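Local atomic coordinates of glycoside hydrolase YxiA (Bacillus licheniformis, PDB entry 3LV4), a protein that probably cleaves alpha-1,5-linked L-arabinan as a calcium-binding family 43 glycoside hydrolase in the pathway of arabinan degradation. Residues Val50-Pro55 with Asn59-Leu64; Met91-Cys96 with Lys120-Lys125; Asp352-Tyr357 with Gly390-Thr395; Trp332-Pro337 with Asp410-Arg415. One frame throughout, in Å; residues are numbered along the deposited sequence.

Overall arrangement
The four contacts form two pairs on opposite sides of the chain's centre. Contacts 1 and 2 lie in the glycoside hydrolase 43 part, their centres 15 Å apart, and meet where Leu64 CD2 packs on Tyr93 CZ at 3.7 Å. Contacts 3 and 4, with centres 14 Å apart, meet in the lipocalin-like part, to which contact 4 contributes strand 407-418: Phe413 of contact 4 packs on Val353, and a salt bridge joins Asp352 OD2 to Arg415 NH2 at 3.0 Å. Contact 1 is a surface contact with a water bridge; contacts 2 and 3 are partly buried and rest on aromatic rings; contact 4 is buried, largely aliphatic, and joins the two parts of the fold.

Contact 1: Val50-Pro55 with Asn59-Leu64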
loop_
_atom_site.group_PDB
_atom_site.type_symbol
_atom_site.label_atom_id
_atom_site.label_comp_id
_atom_site.label_asym_id
_atom_site.label_seq_id
_atom_site.Cartn_x
_atom_site.Cartn_y
_atom_site.Cartn_z
ATOM N N VAL A 50 -10.314 -1.765 19.644
ATOM C CA VAL A 50 -9.627 -2.075 20.890
ATOM C C VAL A 50 -10.625 -2.040 22.048
ATOM O O VAL A 50 -11.185 -0.987 22.371
ATOM C CB VAL A 50 -8.483 -1.078 21.138
ATOM C CG1 VAL A 50 -7.801 -1.347 22.485
ATOM C CG2 VAL A 50 -7.478 -1.154 19.988
ATOM N N HIS A 51 -10.852 -3.196 22.663
ATOM C CA HIS A 51 -11.771 -3.299 23.796
ATOM C C HIS A 51 -11.543 -4.635 24.475
ATOM O O HIS A 51 -10.996 -5.556 23.860
ATOM C CB HIS A 51 -13.231 -3.192 23.329
ATOM C CG HIS A 51 -13.650 -4.296 22.406
ATOM N ND1 HIS A 51 -14.204 -5.476 22.858
ATOM C CD2 HIS A 51 -13.590 -4.404 21.057
ATOM C CE1 HIS A 51 -14.465 -6.262 21.829
ATOM N NE2 HIS A 51 -14.098 -5.638 20.724
ATOM N N ASP A 52 -11.959 -4.740 25.737
ATOM C CA ASP A 52 -11.938 -6.009 26.451
ATOM C C ASP A 52 -12.679 -7.026 25.614
ATOM O O ASP A 52 -13.788 -6.751 25.156
ATOM C CB ASP A 52 -12.685 -5.888 27.785
ATOM C CG ASP A 52 -12.020 -4.940 28.763
ATOM O OD1 ASP A 52 -10.928 -4.412 28.464
ATOM O OD2 ASP A 52 -12.599 -4.734 29.850
ATOM N N GLY A 53 -12.089 -8.199 25.411
ATOM C CA GLY A 53 -12.783 -9.256 24.693
ATOM C C GLY A 53 -12.412 -9.366 23.224
ATOM O O GLY A 53 -12.844 -10.297 22.541
ATOM N N ASN A 54 -11.614 -8.426 22.724
ATOM C CA ASN A 54 -11.084 -8.555 21.368
ATOM C C ASN A 54 -10.307 -9.874 21.265
ATOM O O ASN A 54 -9.368 -10.101 22.025
ATOM C CB ASN A 54 -10.195 -7.355 21.035
ATOM C CG ASN A 54 -9.630 -7.418 19.627
ATOM O OD1 ASN A 54 -9.022 -8.410 19.241
ATOM N ND2 ASN A 54 -9.824 -6.350 18.856
ATOM N N PRO A 55 -10.704 -10.763 20.338
ATOM C CA PRO A 55 -10.127 -12.113 20.333
ATOM C C PRO A 55 -8.614 -12.130 20.126
ATOM O O PRO A 55 -7.947 -13.052 20.610
ATOM C CB PRO A 55 -10.837 -12.805 19.159
ATOM C CG PRO A 55 -11.460 -11.709 18.369
ATOM C CD PRO A 55 -11.745 -10.597 19.314
ATOM N N ASN A 59 -7.352 -9.176 26.721
ATOM C CA ASN A 59 -7.011 -8.307 27.847
ATOM C C ASN A 59 -6.157 -7.130 27.392
ATOM O O ASN A 59 -5.295 -6.645 28.140
ATOM C CB ASN A 59 -6.240 -9.096 28.902
ATOM C CG ASN A 59 -4.875 -9.538 28.408
ATOM O OD1 ASN A 59 -4.702 -9.877 27.233
ATOM N ND2 ASN A 59 -3.899 -9.541 29.302
ATOM N N VAL A 60 -6.400 -6.674 26.166
ATOM C CA VAL A 60 -5.535 -5.691 25.512
ATOM C C VAL A 60 -5.120 -4.505 26.388
ATOM O O VAL A 60 -3.961 -4.096 26.350
ATOM C CB VAL A 60 -6.156 -5.185 24.173
ATOM C CG1 VAL A 60 -7.499 -4.508 24.420
ATOM C CG2 VAL A 60 -5.188 -4.253 23.425
ATOM N N TYR A 61 -6.039 -3.950 27.176
ATOM C CA TYR A 61 -5.688 -2.750 27.949
ATOM C C TYR A 61 -4.687 -3.034 29.067
ATOM O O TYR A 61 -3.911 -2.154 29.449
ATOM C CB TYR A 61 -6.928 -2.002 28.465
ATOM C CG TYR A 61 -7.608 -1.196 27.383
ATOM C CD1 TYR A 61 -6.911 -0.213 26.687
ATOM C CD2 TYR A 61 -8.941 -1.416 27.052
ATOM C CE1 TYR A 61 -7.522 0.535 25.693
ATOM C CE2 TYR A 61 -9.565 -0.667 26.058
ATOM C CZ TYR A 61 -8.844 0.298 25.380
ATOM O OH TYR A 61 -9.449 1.040 24.398
ATOM N N GLU A 62 -4.697 -4.264 29.570
ATOM C CA GLU A 62 -3.696 -4.711 30.530
ATOM C C GLU A 62 -2.432 -5.170 29.807
ATOM O O GLU A 62 -1.318 -4.824 30.201
ATOM C CB GLU A 62 -4.244 -5.868 31.368
ATOM C CG GLU A 62 -3.182 -6.659 32.139
ATOM C CD GLU A 62 -3.751 -7.894 32.850
ATOM O OE1 GLU A 62 -4.303 -8.801 32.170
ATOM O OE2 GLU A 62 -3.637 -7.962 34.096
ATOM N N GLU A 63 -2.616 -5.947 28.743
ATOM C CA GLU A 63 -1.500 -6.579 28.053
ATOM C C GLU A 63 -0.525 -5.541 27.511
ATOM O O GLU A 63 0.687 -5.704 27.621
ATOM C CB GLU A 63 -2.002 -7.472 26.913
ATOM C CG GLU A 63 -0.932 -8.382 26.313
ATOM C CD GLU A 63 -0.429 -9.447 27.298
ATOM O OE1 GLU A 63 -1.140 -9.751 28.280
ATOM O OE2 GLU A 63 0.681 -9.979 27.091
ATOM N N LEU A 64 -1.064 -4.461 26.951
ATOM C CA LEU A 64 -0.230 -3.457 26.311
ATOM C C LEU A 64 -0.269 -2.139 27.073
ATOM O O LEU A 64 -0.078 -1.072 26.482
ATOM C CB LEU A 64 -0.683 -3.234 24.857
ATOM C CG LEU A 64 -0.791 -4.491 23.984
ATOM C CD1 LEU A 64 -1.080 -4.114 22.518
ATOM C CD2 LEU A 64 0.478 -5.333 24.092
HETATM O O HOH W 1 -8.546 -5.068 28.064
#
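With chi1 of Val50 at 177°, CG1 extends opposite the backbone N toward helix 60-63, while Tyr61 turns its CG away from its own carbonyl carbon (chi1 -77°) and carries the ring over to meet that methyl. The nearest ring atom is Tyr61 CZ, 3.5 Å from Val50 CG1, and the approach is oblique. The same methyl touches Val60 CG1 at 3.7 Å, so one valine branch fills the angle between two consecutive helix residues. Asp52 comes to the ring from another side: its OD1 lies in the ring plane, 3.9 Å from Tyr61 CD2, with the carboxylate turned 68° against the ring. A water links the segments, donating a short hydrogen bond to Asp52 OD1 at 2.5 Å and accepting from Tyr61 N at 2.9 Å. Beyond the segments, the tyrosine hydroxyl bonds the carbonyl of Asp74, and Phe68 of helix 65-71 touches Val50, Val60 and the Tyr61 ring. A leucine in place of Tyr61 would probably leave the Asp74 carbonyl without its hydroxyl partner and strip Val50 CG1 of much of its packing surface. The direct contacts are thus mainly apolar, while the polar link runs through one water to Tyr61 N.

Contact 2: Met91-Cys96 with Lys120-Lys125; sequences MYYNAC and KGIFLK
Tyr92 and Phe123 meet across one antiparallel four-stranded sheet, a blade of the five-bladed propeller that characterises family 43 enzymes. Strand 103-110 runs between their strands, and the short segments' axes are 9.0 Å apart at their closest and inclined at 63°, an angle that reflects the twist of the sheet between these next-but-one strands. The two rings touch by their edges: Tyr92 CD1 is 3.8 Å from Phe123 CZ, each atom near the plane of the other's ring, and the side chains cross at about a right angle. Tyr93 reaches across separately. Its chi1 of 66° sets the ring between backbone N and carbonyl carbon, bringing OH to 3.9 Å from Gly121 C and 4.2 Å from Ile122 CG1. Phe123 and Leu124 form a classic beta bulge opposite Leu105, a local irregularity of the edge strand right at the aromatic contact. Tyr92 OH bonds the Gly180 carbonyl; an alanine here would probably deprive that carbonyl of its donor and leave a gap beside the Phe123 edge. Around the contact, Met161 on strand 159-163 of another sheet packs on both Tyr92 and Phe123, while Thr67 of helix 65-71 lies against Tyr93 and Ile122.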
loop_
_atom_site.group_PDB
_atom_site.type_symbol
_atom_site.label_atom_id
_atom_site.label_comp_id
_atom_site.label_asym_id
_atom_site.label_seq_id
_atom_site.Cartn_x
_atom_site.Cartn_y
_atom_site.Cartn_z
HETATM N N MSE A 91 3.369 -10.095 16.062
HETATM C CA MSE A 91 2.670 -8.846 15.820
HETATM C C MSE A 91 3.503 -7.655 16.263
HETATM O O MSE A 91 3.881 -7.530 17.427
HETATM C CB MSE A 91 1.324 -8.817 16.541
HETATM C CG MSE A 91 0.579 -7.488 16.372
HETATM SE SE MSE A 91 -1.083 -7.410 17.425
HETATM C CE MSE A 91 -2.101 -8.771 16.438
ATOM N N TYR A 92 3.788 -6.779 15.313
ATOM C CA TYR A 92 4.442 -5.525 15.608
ATOM C C TYR A 92 3.349 -4.482 15.784
ATOM O O TYR A 92 2.742 -4.027 14.813
ATOM C CB TYR A 92 5.427 -5.194 14.487
ATOM C CG TYR A 92 6.539 -6.228 14.469
ATOM C CD1 TYR A 92 7.734 -6.003 15.146
ATOM C CD2 TYR A 92 6.362 -7.464 13.847
ATOM C CE1 TYR A 92 8.745 -6.959 15.163
ATOM C CE2 TYR A 92 7.365 -8.429 13.865
ATOM C CZ TYR A 92 8.554 -8.165 14.523
ATOM O OH TYR A 92 9.550 -9.115 14.562
ATOM N N TYR A 93 3.075 -4.146 17.044
ATOM C CA TYR A 93 1.965 -3.271 17.385
ATOM C C TYR A 93 2.492 -1.894 17.759
ATOM O O TYR A 93 3.665 -1.739 18.119
ATOM C CB TYR A 93 1.156 -3.862 18.547
ATOM C CG TYR A 93 1.937 -3.916 19.840
ATOM C CD1 TYR A 93 2.122 -2.773 20.609
ATOM C CD2 TYR A 93 2.508 -5.103 20.282
ATOM C CE1 TYR A 93 2.849 -2.809 21.788
ATOM C CE2 TYR A 93 3.226 -5.155 21.472
ATOM C CZ TYR A 93 3.400 -4.002 22.216
ATOM O OH TYR A 93 4.119 -4.043 23.390
ATOM N N ASN A 94 1.621 -0.893 17.688
ATOM C CA ASN A 94 2.029 0.468 17.999
ATOM C C ASN A 94 0.833 1.348 18.332
ATOM O O ASN A 94 -0.295 1.087 17.897
ATOM C CB ASN A 94 2.834 1.059 16.831
ATOM C CG ASN A 94 2.100 0.955 15.502
ATOM O OD1 ASN A 94 2.221 -0.037 14.774
ATOM N ND2 ASN A 94 1.338 1.974 15.183
ATOM N N ALA A 95 1.077 2.378 19.131
ATOM C CA ALA A 95 0.054 3.366 19.433
ATOM C C ALA A 95 0.680 4.746 19.313
ATOM O O ALA A 95 1.889 4.902 19.495
ATOM C CB ALA A 95 -0.514 3.156 20.824
ATOM N N CYS A 96 -0.144 5.734 18.995
ATOM C CA CYS A 96 0.320 7.104 18.821
ATOM C C CYS A 96 -0.712 8.077 19.382
ATOM O O CYS A 96 -1.912 7.893 19.191
ATOM C CB CYS A 96 0.559 7.389 17.334
ATOM S SG CYS A 96 1.001 9.106 16.969
ATOM N N LYS A 120 5.807 -9.041 24.342
ATOM C CA LYS A 120 7.210 -9.314 24.632
ATOM C C LYS A 120 7.951 -8.027 24.969
ATOM O O LYS A 120 9.117 -8.059 25.387
ATOM C CB LYS A 120 7.890 -10.014 23.452
ATOM C CG LYS A 120 7.338 -11.403 23.154
ATOM C CD LYS A 120 8.181 -12.117 22.098
ATOM C CE LYS A 120 9.645 -12.237 22.512
ATOM N NZ LYS A 120 10.489 -12.866 21.445
ATOM N N GLY A 121 7.286 -6.892 24.767
ATOM C CA GLY A 121 7.853 -5.610 25.148
ATOM C C GLY A 121 7.946 -4.555 24.058
ATOM O O GLY A 121 7.979 -4.863 22.857
ATOM N N ILE A 122 7.987 -3.297 24.501
ATOM C CA ILE A 122 8.253 -2.149 23.641
ATOM C C ILE A 122 9.733 -2.101 23.288
ATOM O O ILE A 122 10.584 -2.321 24.159
ATOM C CB ILE A 122 7.905 -0.842 24.380
ATOM C CG1 ILE A 122 6.403 -0.801 24.721
ATOM C CG2 ILE A 122 8.368 0.377 23.565
ATOM C CD1 ILE A 122 6.001 0.330 25.666
ATOM N N PHE A 123 10.054 -1.798 22.031
ATOM C CA PHE A 123 11.462 -1.718 21.624
ATOM C C PHE A 123 11.830 -0.432 20.875
ATOM O O PHE A 123 13.001 -0.196 20.598
ATOM C CB PHE A 123 11.915 -2.971 20.840
ATOM C CG PHE A 123 11.199 -3.177 19.525
ATOM C CD1 PHE A 123 11.674 -2.578 18.358
ATOM C CD2 PHE A 123 10.072 -3.975 19.454
ATOM C CE1 PHE A 123 11.032 -2.769 17.147
ATOM C CE2 PHE A 123 9.412 -4.176 18.237
ATOM C CZ PHE A 123 9.889 -3.578 17.085
ATOM N N LEU A 124 10.835 0.399 20.567
ATOM C CA LEU A 124 11.093 1.703 19.962
ATOM C C LEU A 124 10.097 2.713 20.525
ATOM O O LEU A 124 8.934 2.381 20.741
ATOM C CB LEU A 124 10.959 1.620 18.434
ATOM C CG LEU A 124 12.090 2.040 17.491
ATOM C CD1 LEU A 124 13.457 1.593 17.944
ATOM C CD2 LEU A 124 11.799 1.557 16.064
ATOM N N LYS A 125 10.561 3.938 20.778
ATOM C CA LYS A 125 9.672 5.022 21.192
ATOM C C LYS A 125 9.998 6.285 20.419
ATOM O O LYS A 125 11.143 6.485 20.012
ATOM C CB LYS A 125 9.821 5.318 22.691
ATOM C CG LYS A 125 9.182 4.301 23.625
ATOM C CD LYS A 125 9.480 4.676 25.086
ATOM C CE LYS A 125 8.669 3.851 26.067
ATOM N NZ LYS A 125 9.122 4.080 27.472
#

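Contact 3: Asp352-Tyr357 with Gly390-Thr395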
loop_
_atom_site.group_PDB
_atom_site.type_symbol
_atom_site.label_atom_id
_atom_site.label_comp_id
_atom_site.label_asym_id
_atom_site.label_seq_id
_atom_site.Cartn_x
_atom_site.Cartn_y
_atom_site.Cartn_z
ATOM N N ASP A 352 -9.924 -7.768 -29.699
ATOM C CA ASP A 352 -10.355 -7.804 -28.302
ATOM C C ASP A 352 -10.241 -6.425 -27.670
ATOM O O ASP A 352 -11.066 -6.032 -26.843
ATOM C CB ASP A 352 -9.491 -8.775 -27.488
ATOM C CG ASP A 352 -9.710 -10.233 -27.863
ATOM O OD1 ASP A 352 -10.837 -10.590 -28.278
ATOM O OD2 ASP A 352 -8.749 -11.030 -27.725
ATOM N N VAL A 353 -9.202 -5.691 -28.053
ATOM C CA VAL A 353 -8.846 -4.470 -27.334
ATOM C C VAL A 353 -9.266 -3.183 -28.044
ATOM O O VAL A 353 -9.364 -2.137 -27.409
ATOM C CB VAL A 353 -7.340 -4.430 -26.987
ATOM C CG1 VAL A 353 -6.972 -5.624 -26.107
ATOM C CG2 VAL A 353 -6.494 -4.410 -28.253
ATOM N N ILE A 354 -9.513 -3.259 -29.350
ATOM C CA ILE A 354 -10.075 -2.130 -30.091
ATOM C C ILE A 354 -11.417 -1.711 -29.477
ATOM O O ILE A 354 -12.180 -2.562 -29.019
ATOM C CB ILE A 354 -10.290 -2.501 -31.576
ATOM C CG1 ILE A 354 -8.962 -2.448 -32.336
ATOM C CG2 ILE A 354 -11.309 -1.572 -32.231
ATOM C CD1 ILE A 354 -8.959 -3.293 -33.593
ATOM N N GLY A 355 -11.701 -0.411 -29.441
ATOM C CA GLY A 355 -12.990 0.048 -28.946
ATOM C C GLY A 355 -12.972 1.258 -28.025
ATOM O O GLY A 355 -11.920 1.857 -27.770
ATOM N N ASP A 356 -14.154 1.614 -27.519
ATOM C CA ASP A 356 -14.305 2.770 -26.636
ATOM C C ASP A 356 -13.970 2.391 -25.198
ATOM O O ASP A 356 -14.291 1.291 -24.752
ATOM C CB ASP A 356 -15.735 3.309 -26.699
ATOM C CG ASP A 356 -16.133 3.765 -28.093
ATOM O OD1 ASP A 356 -15.280 4.303 -28.821
ATOM O OD2 ASP A 356 -17.308 3.597 -28.462
ATOM N N TYR A 357 -13.320 3.303 -24.480
ATOM C CA TYR A 357 -12.956 3.076 -23.083
ATOM C C TYR A 357 -13.263 4.303 -22.240
ATOM O O TYR A 357 -13.214 5.433 -22.735
ATOM C CB TYR A 357 -11.449 2.806 -22.944
ATOM C CG TYR A 357 -10.965 1.461 -23.442
ATOM C CD1 TYR A 357 -10.651 0.443 -22.549
ATOM C CD2 TYR A 357 -10.813 1.212 -24.806
ATOM C CE1 TYR A 357 -10.196 -0.791 -22.995
ATOM C CE2 TYR A 357 -10.364 -0.011 -25.264
ATOM C CZ TYR A 357 -10.057 -1.013 -24.353
ATOM O OH TYR A 357 -9.607 -2.233 -24.803
ATOM N N GLY A 390 -3.869 10.586 -29.276
ATOM C CA GLY A 390 -2.619 9.879 -29.082
ATOM C C GLY A 390 -2.516 8.649 -29.950
ATOM O O GLY A 390 -3.232 8.514 -30.942
ATOM N N THR A 391 -1.613 7.754 -29.577
ATOM C CA THR A 391 -1.438 6.501 -30.302
ATOM C C THR A 391 -1.353 5.333 -29.323
ATOM O O THR A 391 -1.103 5.519 -28.128
ATOM C CB THR A 391 -0.171 6.519 -31.192
ATOM O OG1 THR A 391 1.001 6.539 -30.369
ATOM C CG2 THR A 391 -0.164 7.740 -32.100
ATOM N N TRP A 392 -1.574 4.126 -29.827
ATOM C CA TRP A 392 -1.526 2.958 -28.975
ATOM C C TRP A 392 -1.162 1.747 -29.810
ATOM O O TRP A 392 -1.365 1.729 -31.032
ATOM C CB TRP A 392 -2.888 2.732 -28.310
ATOM C CG TRP A 392 -3.897 2.185 -29.274
ATOM C CD1 TRP A 392 -4.646 2.899 -30.160
ATOM C CD2 TRP A 392 -4.240 0.804 -29.478
ATOM N NE1 TRP A 392 -5.439 2.053 -30.898
ATOM C CE2 TRP A 392 -5.210 0.762 -30.499
ATOM C CE3 TRP A 392 -3.820 -0.401 -28.893
ATOM C CZ2 TRP A 392 -5.775 -0.435 -30.949
ATOM C CZ3 TRP A 392 -4.381 -1.587 -29.340
ATOM C CH2 TRP A 392 -5.347 -1.595 -30.360
ATOM N N LYS A 393 -0.614 0.736 -29.152
ATOM C CA LYS A 393 -0.465 -0.566 -29.773
ATOM C C LYS A 393 -0.490 -1.658 -28.722
ATOM O O LYS A 393 -0.174 -1.419 -27.547
ATOM C CB LYS A 393 0.815 -0.647 -30.596
ATOM C CG LYS A 393 2.085 -0.463 -29.816
ATOM C CD LYS A 393 3.275 -0.482 -30.775
ATOM C CE LYS A 393 4.568 -0.119 -30.080
ATOM N NZ LYS A 393 5.762 -0.408 -30.934
ATOM N N ASN A 394 -0.907 -2.850 -29.137
ATOM C CA ASN A 394 -0.778 -4.013 -28.273
ATOM C C ASN A 394 0.439 -4.808 -28.697
ATOM O O ASN A 394 0.673 -5.006 -29.893
ATOM C CB ASN A 394 -2.038 -4.887 -28.304
ATOM C CG ASN A 394 -2.310 -5.473 -29.671
ATOM O OD1 ASN A 394 -2.580 -4.746 -30.624
ATOM N ND2 ASN A 394 -2.247 -6.800 -29.774
ATOM N N THR A 395 1.233 -5.241 -27.724
ATOM C CA THR A 395 2.417 -6.041 -28.021
ATOM C C THR A 395 2.425 -7.315 -27.186
ATOM O O THR A 395 1.712 -7.419 -26.189
ATOM C CB THR A 395 3.725 -5.251 -27.794
ATOM O OG1 THR A 395 3.894 -4.968 -26.399
ATOM C CG2 THR A 395 3.698 -3.948 -28.572
#
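Trp392, Val353 and Ile354 supply most of the 132 Å² buried here, Trp392 alone contributing 51 Å². Trp392 places CG between its backbone N and carbonyl carbon (chi1 74°), which sends the six-membered ring across to the end of helix 350-353. There Val353 CG2 comes in obliquely to the outer bond of the indole, lying 3.7 Å from both Trp392 CZ3 and Trp392 CH2; equal distances to two neighbouring atoms show that the methyl is centred on that bond. Ile354 touches a different part of the indole: its CG1 lies near the ring plane, at the edge, 4.0 Å from Trp392 CZ2. Two consecutive residues thus meet adjoining parts of one ring, and both contacts are apolar. The pyrrole nitrogen is engaged outside the segments, where Trp392 NE1 bonds the carbonyl of Asn379. Behind Val353 the backbone is held too, since Tyr357 OH donates to Val353 O at 2.6 Å, meeting the carbonyl at a C=O...donor angle of 119°; this ties the turn at Ile354 to the first strand. Phe413 packs against Val353, Tyr357 and Asn394. The surrounding strands, from 355-363 to 437-442, pair antiparallel in sequence and the last returns to the first, a closed eight-stranded meander. A short helix just before the first strand, packed on inward-facing side chains, fits the lipocalin-like C-terminal domain.

Contact 4: Trp332-Pro337 with Asp410-Arg415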
loop_
_atom_site.group_PDB
_atom_site.type_symbol
_atom_site.label_atom_id
_atom_site.label_comp_id
_atom_site.label_asym_id
_atom_site.label_seq_id
_atom_site.Cartn_x
_atom_site.Cartn_y
_atom_site.Cartn_z
ATOM N N TRP A 332 7.831 -2.438 -13.782
ATOM C CA TRP A 332 7.041 -1.670 -12.823
ATOM C C TRP A 332 5.639 -2.278 -12.701
ATOM O O TRP A 332 5.028 -2.657 -13.707
ATOM C CB TRP A 332 6.958 -0.193 -13.243
ATOM C CG TRP A 332 8.260 0.510 -13.084
ATOM C CD1 TRP A 332 9.189 0.761 -14.060
ATOM C CD2 TRP A 332 8.816 1.018 -11.865
ATOM N NE1 TRP A 332 10.274 1.419 -13.522
ATOM C CE2 TRP A 332 10.072 1.581 -12.177
ATOM C CE3 TRP A 332 8.368 1.062 -10.543
ATOM C CZ2 TRP A 332 10.886 2.178 -11.213
ATOM C CZ3 TRP A 332 9.182 1.657 -9.580
ATOM C CH2 TRP A 332 10.424 2.208 -9.922
ATOM N N PRO A 333 5.130 -2.387 -11.469
ATOM C CA PRO A 333 3.810 -3.002 -11.297
ATOM C C PRO A 333 2.702 -2.012 -11.622
ATOM O O PRO A 333 2.825 -0.833 -11.293
ATOM C CB PRO A 333 3.782 -3.363 -9.804
ATOM C CG PRO A 333 4.699 -2.358 -9.157
ATOM C CD PRO A 333 5.753 -2.011 -10.188
ATOM N N VAL A 334 1.645 -2.485 -12.277
ATOM C CA VAL A 334 0.483 -1.652 -12.569
ATOM C C VAL A 334 -0.740 -2.270 -11.888
ATOM O O VAL A 334 -0.854 -3.496 -11.792
ATOM C CB VAL A 334 0.246 -1.479 -14.094
ATOM C CG1 VAL A 334 1.488 -0.882 -14.769
ATOM C CG2 VAL A 334 -0.132 -2.809 -14.745
ATOM N N VAL A 335 -1.631 -1.422 -11.383
ATOM C CA VAL A 335 -2.821 -1.905 -10.689
ATOM C C VAL A 335 -3.963 -2.129 -11.685
ATOM O O VAL A 335 -4.311 -1.228 -12.453
ATOM C CB VAL A 335 -3.264 -0.896 -9.601
ATOM C CG1 VAL A 335 -4.415 -1.455 -8.755
ATOM C CG2 VAL A 335 -2.081 -0.533 -8.720
ATOM N N ALA A 336 -4.545 -3.326 -11.677
ATOM C CA ALA A 336 -5.746 -3.580 -12.471
ATOM C C ALA A 336 -6.831 -2.603 -12.017
ATOM O O ALA A 336 -6.972 -2.354 -10.827
ATOM C CB ALA A 336 -6.209 -5.017 -12.279
ATOM N N PRO A 337 -7.585 -2.021 -12.963
ATOM C CA PRO A 337 -8.537 -0.970 -12.564
ATOM C C PRO A 337 -9.694 -1.441 -11.667
ATOM O O PRO A 337 -10.206 -0.643 -10.887
ATOM C CB PRO A 337 -9.080 -0.455 -13.906
ATOM C CG PRO A 337 -7.989 -0.798 -14.913
ATOM C CD PRO A 337 -7.448 -2.127 -14.430
ATOM N N ASP A 410 3.526 2.340 -20.569
ATOM C CA ASP A 410 3.664 0.906 -20.777
ATOM C C ASP A 410 2.791 0.191 -19.772
ATOM O O ASP A 410 2.871 0.460 -18.572
ATOM C CB ASP A 410 5.123 0.489 -20.578
ATOM C CG ASP A 410 6.011 0.960 -21.713
ATOM O OD1 ASP A 410 5.925 0.366 -22.804
ATOM O OD2 ASP A 410 6.781 1.925 -21.524
ATOM N N GLY A 411 1.958 -0.725 -20.246
ATOM C CA GLY A 411 1.041 -1.389 -19.342
ATOM C C GLY A 411 0.579 -2.742 -19.816
ATOM O O GLY A 411 1.199 -3.362 -20.694
ATOM N N VAL A 412 -0.520 -3.196 -19.220
ATOM C CA VAL A 412 -1.015 -4.548 -19.424
ATOM C C VAL A 412 -2.532 -4.530 -19.603
ATOM O O VAL A 412 -3.229 -3.773 -18.911
ATOM C CB VAL A 412 -0.637 -5.455 -18.221
ATOM C CG1 VAL A 412 -1.052 -6.895 -18.489
ATOM C CG2 VAL A 412 0.871 -5.398 -17.958
ATOM N N PHE A 413 -3.031 -5.337 -20.546
ATOM C CA PHE A 413 -4.470 -5.561 -20.748
ATOM C C PHE A 413 -4.960 -6.711 -19.863
ATOM O O PHE A 413 -4.261 -7.713 -19.687
ATOM C CB PHE A 413 -4.763 -5.974 -22.201
ATOM C CG PHE A 413 -4.706 -4.854 -23.218
ATOM C CD1 PHE A 413 -5.700 -3.890 -23.277
ATOM C CD2 PHE A 413 -3.691 -4.821 -24.172
ATOM C CE1 PHE A 413 -5.665 -2.883 -24.242
ATOM C CE2 PHE A 413 -3.647 -3.820 -25.141
ATOM C CZ PHE A 413 -4.634 -2.851 -25.179
ATOM N N LEU A 414 -6.178 -6.594 -19.342
ATOM C CA LEU A 414 -6.744 -7.638 -18.494
ATOM C C LEU A 414 -8.263 -7.612 -18.564
ATOM O O LEU A 414 -8.876 -6.564 -18.356
ATOM C CB LEU A 414 -6.309 -7.425 -17.043
ATOM C CG LEU A 414 -6.802 -8.464 -16.032
ATOM C CD1 LEU A 414 -6.210 -9.863 -16.351
ATOM C CD2 LEU A 414 -6.488 -8.033 -14.594
ATOM N N ARG A 415 -8.880 -8.755 -18.857
ATOM C CA ARG A 415 -10.336 -8.844 -18.770
ATOM C C ARG A 415 -10.751 -8.930 -17.307
ATOM O O ARG A 415 -10.209 -9.728 -16.547
ATOM C CB ARG A 415 -10.865 -10.066 -19.521
ATOM C CG ARG A 415 -10.671 -10.019 -21.013
ATOM C CD ARG A 415 -11.357 -11.220 -21.669
ATOM N NE ARG A 415 -11.186 -11.242 -23.120
ATOM C CZ ARG A 415 -10.077 -11.643 -23.738
ATOM N NH1 ARG A 415 -9.025 -12.039 -23.030
ATOM N NH2 ARG A 415 -10.012 -11.635 -25.065
#
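No aromatic face or edge takes part where Val334 and Ala336 meet Val412 and Leu414. The flat groups of the two segments find their partners outside it: Trp332 packs on Ala246, Phe413 points to the other side of its strand and rests on Ile400, and the guanidinium of Arg415 makes salt bridges with Glu346 and Asp352. What remains is aliphatic. Ala336 CB lies 3.8 Å from Leu414 CD2; Leu414 CG is anti to the backbone N (chi1 -179°), which carries the isobutyl end across to Ala336. Nearer the start of both segments, Val334 CG2 meets Val412 CG2 at 4.2 Å, and Val334 CG1 comes to 4.3 Å from Asp410 O, a carbonyl that accepts a hydrogen bond from Asn328. The CA atoms of Val334 and Gly411 are 6.8 Å apart and those of Ala336 and Leu414 7.3 Å, too far for strand pairing, so the two pieces pack through side chains. Strand 333-335 is an outermost strand of the four-stranded sheet that forms the last blade of the propeller, whereas strand 407-418 belongs to the lipocalin-like barrel; alternation along it directs Val412 and Leu414 to the propeller and Phe413 the opposite way. Leu326 of the neighbouring blade strand touches both Val334 and Val412, and Ser429 OG bonds the carbonyl of Val335.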